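Terminal oxygenase component of carbazole (Janthinobacterium sp., PDB 7BUG) catalyses, as the terminal oxygenase of carbazole 1,9a-dioxygenase, the angular dioxygenation of carbazole to an unstable cis-hydrodiol, using a Rieske [2Fe-2S] cluster and a mononuclear iron. Local coordinates at residues 172-177 and 284-289. Sequence-based numbering, arbitrary orientation.
Sequences RLAVEN and EWYVPI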
loop_
_atom_site.group_PDB
_atom_site.type_symbol
_atom_site.label_atom_id
_atom_site.label_comp_id
_atom_site.label_asym_id
_atom_site.label_seq_id
_atom_site.Cartn_x
_atom_site.Cartn_y
_atom_site.Cartn_z
ATOM N N ARG A 172 -11.157 -13.553 13.358
ATOM C CA ARG A 172 -12.479 -14.223 13.282
ATOM C C ARG A 172 -12.507 -15.270 12.171
ATOM O O ARG A 172 -13.201 -16.296 12.310
ATOM C CB ARG A 172 -13.537 -13.163 13.041
ATOM C CG ARG A 172 -13.647 -12.246 14.258
ATOM C CD ARG A 172 -14.473 -11.010 13.935
ATOM N NE ARG A 172 -13.887 -10.218 12.858
ATOM C CZ ARG A 172 -14.408 -9.158 12.309
ATOM N NH1 ARG A 172 -15.589 -8.705 12.724
ATOM N NH2 ARG A 172 -13.791 -8.567 11.314
ATOM N N LEU A 173 -11.775 -15.017 11.102
ATOM C CA LEU A 173 -11.728 -16.036 10.009
ATOM C C LEU A 173 -11.045 -17.300 10.546
ATOM O O LEU A 173 -11.473 -18.395 10.240
ATOM C CB LEU A 173 -10.974 -15.413 8.830
ATOM C CG LEU A 173 -11.616 -14.163 8.232
ATOM C CD1 LEU A 173 -10.792 -13.666 7.038
ATOM C CD2 LEU A 173 -13.068 -14.420 7.868
ATOM N N ALA A 174 -10.070 -17.148 11.448
ATOM C CA ALA A 174 -9.362 -18.255 12.101
ATOM C C ALA A 174 -10.300 -19.006 13.065
ATOM O O ALA A 174 -10.392 -20.238 13.042
ATOM C CB ALA A 174 -8.153 -17.704 12.843
ATOM N N VAL A 175 -11.036 -18.257 13.915
ATOM C CA VAL A 175 -11.976 -18.880 14.873
ATOM C C VAL A 175 -12.989 -19.708 14.101
ATOM O O VAL A 175 -13.273 -20.871 14.483
ATOM C CB VAL A 175 -12.716 -17.824 15.704
ATOM C CG1 VAL A 175 -13.818 -18.477 16.533
ATOM C CG2 VAL A 175 -11.750 -17.113 16.624
ATOM N N GLU A 176 -13.547 -19.134 13.038
ATOM C CA GLU A 176 -14.666 -19.790 12.324
ATOM C C GLU A 176 -14.136 -21.021 11.618
ATOM O O GLU A 176 -14.809 -22.057 11.726
ATOM C CB GLU A 176 -15.395 -18.808 11.439
ATOM C CG GLU A 176 -16.071 -17.750 12.270
ATOM C CD GLU A 176 -17.002 -16.839 11.498
ATOM O OE1 GLU A 176 -17.311 -17.147 10.267
ATOM O OE2 GLU A 176 -17.468 -15.860 12.082
ATOM N N ASN A 177 -12.952 -20.926 11.032
ATOM C CA ASN A 177 -12.280 -22.086 10.397
ATOM C C ASN A 177 -12.078 -23.186 11.449
ATOM O O ASN A 177 -12.267 -24.366 11.116
ATOM C CB ASN A 177 -10.964 -21.663 9.783
ATOM C CG ASN A 177 -10.041 -22.831 9.481
ATOM O OD1 ASN A 177 -10.329 -23.602 8.579
ATOM N ND2 ASN A 177 -8.896 -22.852 10.153
ATOM N N GLU A 284 -6.443 -24.266 21.012
ATOM C CA GLU A 284 -5.762 -23.319 20.131
ATOM C C GLU A 284 -6.505 -21.975 20.176
ATOM O O GLU A 284 -7.736 -21.900 20.069
ATOM C CB GLU A 284 -5.571 -23.890 18.716
ATOM C CG GLU A 284 -6.838 -24.226 18.021
ATOM C CD GLU A 284 -6.585 -24.716 16.582
ATOM O OE1 GLU A 284 -5.541 -25.401 16.405
ATOM O OE2 GLU A 284 -7.334 -24.350 15.687
ATOM N N TRP A 285 -5.704 -20.928 20.286
ATOM C CA TRP A 285 -6.193 -19.541 20.298
ATOM C C TRP A 285 -5.931 -18.906 18.932
ATOM O O TRP A 285 -4.877 -19.210 18.308
ATOM C CB TRP A 285 -5.486 -18.724 21.365
ATOM C CG TRP A 285 -5.925 -18.932 22.784
ATOM C CD1 TRP A 285 -6.657 -18.026 23.479
ATOM C CD2 TRP A 285 -5.634 -20.006 23.706
ATOM N NE1 TRP A 285 -6.823 -18.423 24.778
ATOM C CE2 TRP A 285 -6.222 -19.644 24.942
ATOM C CE3 TRP A 285 -4.931 -21.213 23.621
ATOM C CZ2 TRP A 285 -6.135 -20.458 26.069
ATOM C CZ3 TRP A 285 -4.829 -22.001 24.761
ATOM C CH2 TRP A 285 -5.437 -21.617 25.951
ATOM N N TYR A 286 -6.756 -17.933 18.615
ATOM C CA TYR A 286 -6.635 -17.046 17.456
ATOM C C TYR A 286 -6.622 -15.625 17.989
ATOM O O TYR A 286 -7.691 -14.998 18.182
ATOM C CB TYR A 286 -7.764 -17.329 16.492
ATOM C CG TYR A 286 -8.133 -18.781 16.378
ATOM C CD1 TYR A 286 -7.407 -19.673 15.582
ATOM C CD2 TYR A 286 -9.170 -19.290 17.136
ATOM C CE1 TYR A 286 -7.784 -21.004 15.497
ATOM C CE2 TYR A 286 -9.535 -20.622 17.070
ATOM C CZ TYR A 286 -8.842 -21.488 16.246
ATOM O OH TYR A 286 -9.318 -22.796 16.266
ATOM N N VAL A 287 -5.436 -15.149 18.248
ATOM C CA VAL A 287 -5.263 -13.898 19.029
ATOM C C VAL A 287 -5.142 -12.718 18.073
ATOM O O VAL A 287 -4.201 -12.645 17.265
ATOM C CB VAL A 287 -4.035 -14.010 19.929
ATOM C CG1 VAL A 287 -3.859 -12.739 20.726
ATOM C CG2 VAL A 287 -4.148 -15.233 20.814
ATOM N N PRO A 288 -6.003 -11.691 18.209
ATOM C CA PRO A 288 -5.948 -10.555 17.310
ATOM C C PRO A 288 -4.684 -9.727 17.542
ATOM O O PRO A 288 -4.380 -9.286 18.678
ATOM C CB PRO A 288 -7.185 -9.693 17.658
ATOM C CG PRO A 288 -8.007 -10.563 18.547
ATOM C CD PRO A 288 -7.060 -11.543 19.200
ATOM N N ILE A 289 -3.933 -9.536 16.459
ATOM C CA ILE A 289 -2.733 -8.656 16.427
ATOM C C ILE A 289 -3.138 -7.296 15.901
ATOM O O ILE A 289 -2.855 -6.274 16.546
ATOM C CB ILE A 289 -1.574 -9.285 15.615
ATOM C CG1 ILE A 289 -1.026 -10.496 16.355
ATOM C CG2 ILE A 289 -0.493 -8.276 15.306
ATOM C CD1 ILE A 289 -0.064 -11.318 15.558
#
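Y286 lays one face of its phenol ring against the helix backbone between A174 and V175, and the two small side chains of that pair fit against CD1 and CD2, the ring carbons next to CG. Both methyl groups come from the helix side of the ring. At one rim A174 CB sits 3.5 Å from Y286 CD1 and also meets the tyrosine CB; at the other, V175 reaches Y286 CD2 with CG2 at 3.4 Å. With CG1 anti to the backbone N (chi1 172°), V175 holds CG2 beside that nitrogen, and it is this branch that meets the ring. V175 CA stands over the face, shifted toward the CD2-CE2 side, 4.0 Å from the centroid of the Y286 ring and 28° off its normal, a CH-pi contact. The carbonyl O of A174 lies above the same face, displaced toward the rim, 3.6 Å from the ring plane.

At the far end of the ring the hydroxyl turns back to its own strand: Y286 OH is 2.6 Å from E284 OE2 and donates to the anti lone pair of that oxygen. E284 is held in turn through OE1 by Y296 and Q282, which probably helps to set where the phenol ends. A leucine in place of Y286 is likely to leave E284 OE2 without its phenol donor and the backbone of A174 and V175 without its flat cover.

The pairing seats helix 171-179 on strand 281-288 of the antiparallel sheet in the catalytic domain, a few residues ahead of the iron ligand H183; the Y286 side chain is about 7 Å from the ferrous ion. With methyl groups, a CH-pi contact and a peptide group against the ring, shape rather than polar bonding sets the fit, while the hydroxyl's bond to E284 probably limits ring rotation.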